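Fiber protein (Raptor adenovirus a, PDB 5FLD) forms the trimeric fibre of the adenovirus capsid, whose carboxy-terminal head domain, the part described here, probably attaches the virion to a host-cell receptor. Local coordinates at residues C119-L124 with M148-V153. The protein carries 2 engineered substitutions. Sequence-based numbering, arbitrary orientation.
Sequences CMMQFL and MHIVTV
In the beta-sandwich of the adenovirus fibre head, Met121 of strand 114-125 packs on Met148, Ile150 and Val153 of strand 147-159, at a partly buried spot. The two strands share strand 102-109 as a hydrogen-bonded partner but are not paired with each other: the short segments cross at -74° and come no closer than 9.7 Å between axes, a gap that only side chains can span. A long unbranched methionine suits this task. Its CG stands anti to the carbonyl carbon (chi1 -61°) and the chain beyond is extended, which carries the polarisable thioether and its methyl straight across to the second strand. There Met121 CE meets Ile150 CD1 tip to tip at 3.6 Å, and Ile150 CG1 lies behind at 3.8 Å from the same methyl. Met148 also runs out from its strand but bends at the last torsion (chi3 78°), and its CE comes within 4.0 Å of Met121 CE. The contact is purely apolar, and no hydrogen bond passes between the segments. Cys106 and Val135 also pack against Met121, while Phe73 touches both Met148 and Ile150. A classic beta bulge, in which Val151 and Thr152 both face Leu105, puts one extra residue into the strand; after it Val153 points toward Met121, whereas Ile150 leaves its strand obliquely and arrives through CG1 and CD1. Val151 packs on Leu136 and Thr152 on Pro101 of a neighbouring subunit, Val151 also touching Ile107 of its own chain. The compact, branched Val153 makes the longest of the three contacts, its CG2 lying 4.4 Å from Met121 SD.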
ATOM      1  N   CYS A 119       6.219   4.226   3.830  1.00 25.77           N
ATOM      2  CA  CYS A 119       7.277   3.201   3.843  0.50 25.76           C
ATOM      3  C   CYS A 119       6.653   1.856   3.601  1.00 25.78           C
ATOM      4  O   CYS A 119       5.441   1.704   3.798  1.00 29.01           O
ATOM      5  CB  CYS A 119       7.913   3.113   5.217  0.50 26.84           C
ATOM      6  SG  CYS A 119       8.679   4.633   5.777  0.50 27.24           S
ATOM      7  N   MET A 120       7.450   0.863   3.246  1.00 25.07           N
ATOM      8  CA  MET A 120       6.932  -0.496   3.241  1.00 26.50           C
ATOM      9  C   MET A 120       7.573  -1.253   4.392  1.00 28.62           C
ATOM     10  O   MET A 120       8.721  -0.991   4.761  1.00 29.90           O
ATOM     11  CB  MET A 120       7.117  -1.166   1.910  1.00 30.18           C
ATOM     12  CG  MET A 120       6.190  -0.524   0.855  1.00 34.77           C
ATOM     13  SD  MET A 120       5.903  -1.523  -0.576  1.00 37.01           S
ATOM     14  CE  MET A 120       4.565  -2.514   0.085  1.00 34.81           C
ATOM     15  N   MET A 121       6.800  -2.148   4.990  1.00 27.11           N
ATOM     16  CA  MET A 121       7.260  -2.959   6.137  1.00 28.49           C
ATOM     17  C   MET A 121       6.982  -4.419   5.872  1.00 28.24           C
ATOM     18  O   MET A 121       5.996  -4.749   5.236  1.00 27.02           O
ATOM     19  CB  MET A 121       6.492  -2.574   7.380  1.00 30.49           C
ATOM     20  CG  MET A 121       6.656  -1.153   7.788  1.00 36.80           C
ATOM     21  SD  MET A 121       5.839  -0.996   9.394  1.00 39.69           S
ATOM     22  CE  MET A 121       6.688   0.486   9.799  1.00 39.82           C
ATOM     23  N   GLN A 122       7.818  -5.302   6.428  1.00 25.15           N
ATOM     24  CA  GLN A 122       7.715  -6.716   6.185  1.00 25.65           C
ATOM     25  C   GLN A 122       8.347  -7.471   7.332  1.00 25.41           C
ATOM     26  O   GLN A 122       9.407  -7.067   7.806  1.00 26.13           O
ATOM     27  CB  GLN A 122       8.446  -7.071   4.887  1.00 29.49           C
ATOM     28  CG  GLN A 122       8.173  -8.482   4.438  1.00 31.47           C
ATOM     29  CD  GLN A 122       8.752  -8.771   3.069  1.00 35.54           C
ATOM     30  OE1 GLN A 122       9.628  -8.045   2.565  1.00 39.24           O
ATOM     31  NE2 GLN A 122       8.253  -9.824   2.450  1.00 36.03           N
ATOM     32  N   PHE A 123       7.675  -8.514   7.784  1.00 26.33           N
ATOM     33  CA  PHE A 123       8.241  -9.431   8.781  1.00 27.46           C
ATOM     34  C   PHE A 123       8.952 -10.571   8.053  1.00 30.53           C
ATOM     35  O   PHE A 123       8.368 -11.244   7.202  1.00 30.32           O
ATOM     36  CB  PHE A 123       7.186  -9.967   9.700  1.00 27.59           C
ATOM     37  CG  PHE A 123       6.648  -8.960  10.662  1.00 26.93           C
ATOM     38  CD1 PHE A 123       5.556  -8.162  10.323  1.00 25.94           C
ATOM     39  CD2 PHE A 123       7.210  -8.812  11.909  1.00 26.75           C
ATOM     40  CE1 PHE A 123       5.060  -7.233  11.238  1.00 26.51           C
ATOM     41  CE2 PHE A 123       6.733  -7.882  12.816  1.00 27.11           C
ATOM     42  CZ  PHE A 123       5.632  -7.073  12.476  1.00 27.40           C
ATOM     43  N   LEU A 124      10.213 -10.755   8.399  1.00 33.08           N
ATOM     44  CA  LEU A 124      11.077 -11.748   7.749  1.00 36.93           C
ATOM     45  C   LEU A 124      11.851 -12.470   8.850  1.00 44.79           C
ATOM     46  O   LEU A 124      12.078 -11.899   9.900  1.00 42.68           O
ATOM     47  CB  LEU A 124      12.050 -11.051   6.819  1.00 39.17           C
ATOM     48  CG  LEU A 124      11.454 -10.332   5.613  1.00 40.98           C
ATOM     49  CD1 LEU A 124      12.507  -9.607   4.812  1.00 45.33           C
ATOM     50  CD2 LEU A 124      10.688 -11.322   4.742  1.00 44.62           C
ATOM     51  N   MET A 148      10.779   6.136  15.758  1.00 24.05           N
ATOM     52  CA  MET A 148       9.919   5.876  14.619  1.00 23.82           C
ATOM     53  C   MET A 148       8.548   5.551  15.162  1.00 24.68           C
ATOM     54  O   MET A 148       8.411   4.584  15.909  1.00 26.13           O
ATOM     55  CB  MET A 148      10.395   4.689  13.758  1.00 24.01           C
ATOM     56  CG  MET A 148       9.466   4.440  12.568  1.00 24.82           C
ATOM     57  SD  MET A 148       9.856   2.943  11.621  1.00 27.37           S
ATOM     58  CE  MET A 148       9.185   1.669  12.642  1.00 28.34           C
ATOM     59  N   HIS A 149       7.541   6.326  14.753  1.00 24.01           N
ATOM     60  CA  HIS A 149       6.154   6.081  15.113  1.00 24.82           C
ATOM     61  C   HIS A 149       5.409   5.547  13.928  1.00 25.55           C
ATOM     62  O   HIS A 149       5.506   6.129  12.866  1.00 26.24           O
ATOM     63  CB  HIS A 149       5.471   7.369  15.526  1.00 26.71           C
ATOM     64  CG  HIS A 149       6.132   8.074  16.656  1.00 28.57           C
ATOM     65  ND1 HIS A 149       6.073   7.609  17.956  1.00 33.91           N
ATOM     66  CD2 HIS A 149       6.866   9.213  16.696  1.00 32.10           C
ATOM     67  CE1 HIS A 149       6.728   8.440  18.747  1.00 33.27           C
ATOM     68  NE2 HIS A 149       7.213   9.423  18.016  1.00 35.64           N
ATOM     69  N   ILE A 150       4.676   4.459  14.096  1.00 24.86           N
ATOM     70  CA  ILE A 150       3.793   3.996  13.048  1.00 25.34           C
ATOM     71  C   ILE A 150       2.448   4.702  13.212  1.00 27.29           C
ATOM     72  O   ILE A 150       1.760   4.497  14.209  1.00 30.13           O
ATOM     73  CB  ILE A 150       3.595   2.484  13.063  1.00 26.69           C
ATOM     74  CG1 ILE A 150       4.941   1.764  12.955  1.00 28.87           C
ATOM     75  CG2 ILE A 150       2.576   2.079  11.961  1.00 27.53           C
ATOM     76  CD1 ILE A 150       4.842   0.265  12.899  1.00 32.16           C
ATOM     77  N   VAL A 151       2.090   5.553  12.259  1.00 25.30           N
ATOM     78  CA  VAL A 151       0.806   6.263  12.285  1.00 26.88           C
ATOM     79  C   VAL A 151      -0.331   5.311  11.915  1.00 29.75           C
ATOM     80  O   VAL A 151      -1.373   5.220  12.624  1.00 29.63           O
ATOM     81  CB  VAL A 151       0.816   7.493  11.359  1.00 28.86           C
ATOM     82  CG1 VAL A 151      -0.551   8.191  11.390  1.00 31.13           C
ATOM     83  CG2 VAL A 151       1.911   8.471  11.799  1.00 30.98           C
ATOM     84  N   THR A 152      -0.166   4.629  10.781  1.00 26.24           N
ATOM     85  CA  THR A 152      -1.131   3.640  10.354  1.00 27.94           C
ATOM     86  C   THR A 152      -0.408   2.662   9.417  1.00 26.12           C
ATOM     87  O   THR A 152       0.609   3.020   8.801  1.00 26.99           O
ATOM     88  CB  THR A 152      -2.362   4.330   9.702  1.00 32.93           C
ATOM     89  OG1 THR A 152      -3.476   3.429   9.787  1.00 37.61           O
ATOM     90  CG2 THR A 152      -2.035   4.777   8.316  1.00 34.67           C
ATOM     91  N   VAL A 153      -0.903   1.438   9.361  1.00 24.87           N
ATOM     92  CA  VAL A 153      -0.290   0.413   8.517  1.00 24.87           C
ATOM     93  C   VAL A 153      -1.363  -0.549   8.020  1.00 24.01           C
ATOM     94  O   VAL A 153      -2.314  -0.885   8.736  1.00 26.81           O
ATOM     95  CB  VAL A 153       0.858  -0.283   9.312  1.00 25.39           C
ATOM     96  CG1 VAL A 153       0.343  -0.876  10.604  1.00 29.06           C
ATOM     97  CG2 VAL A 153       1.566  -1.354   8.491  1.00 26.34           C
TER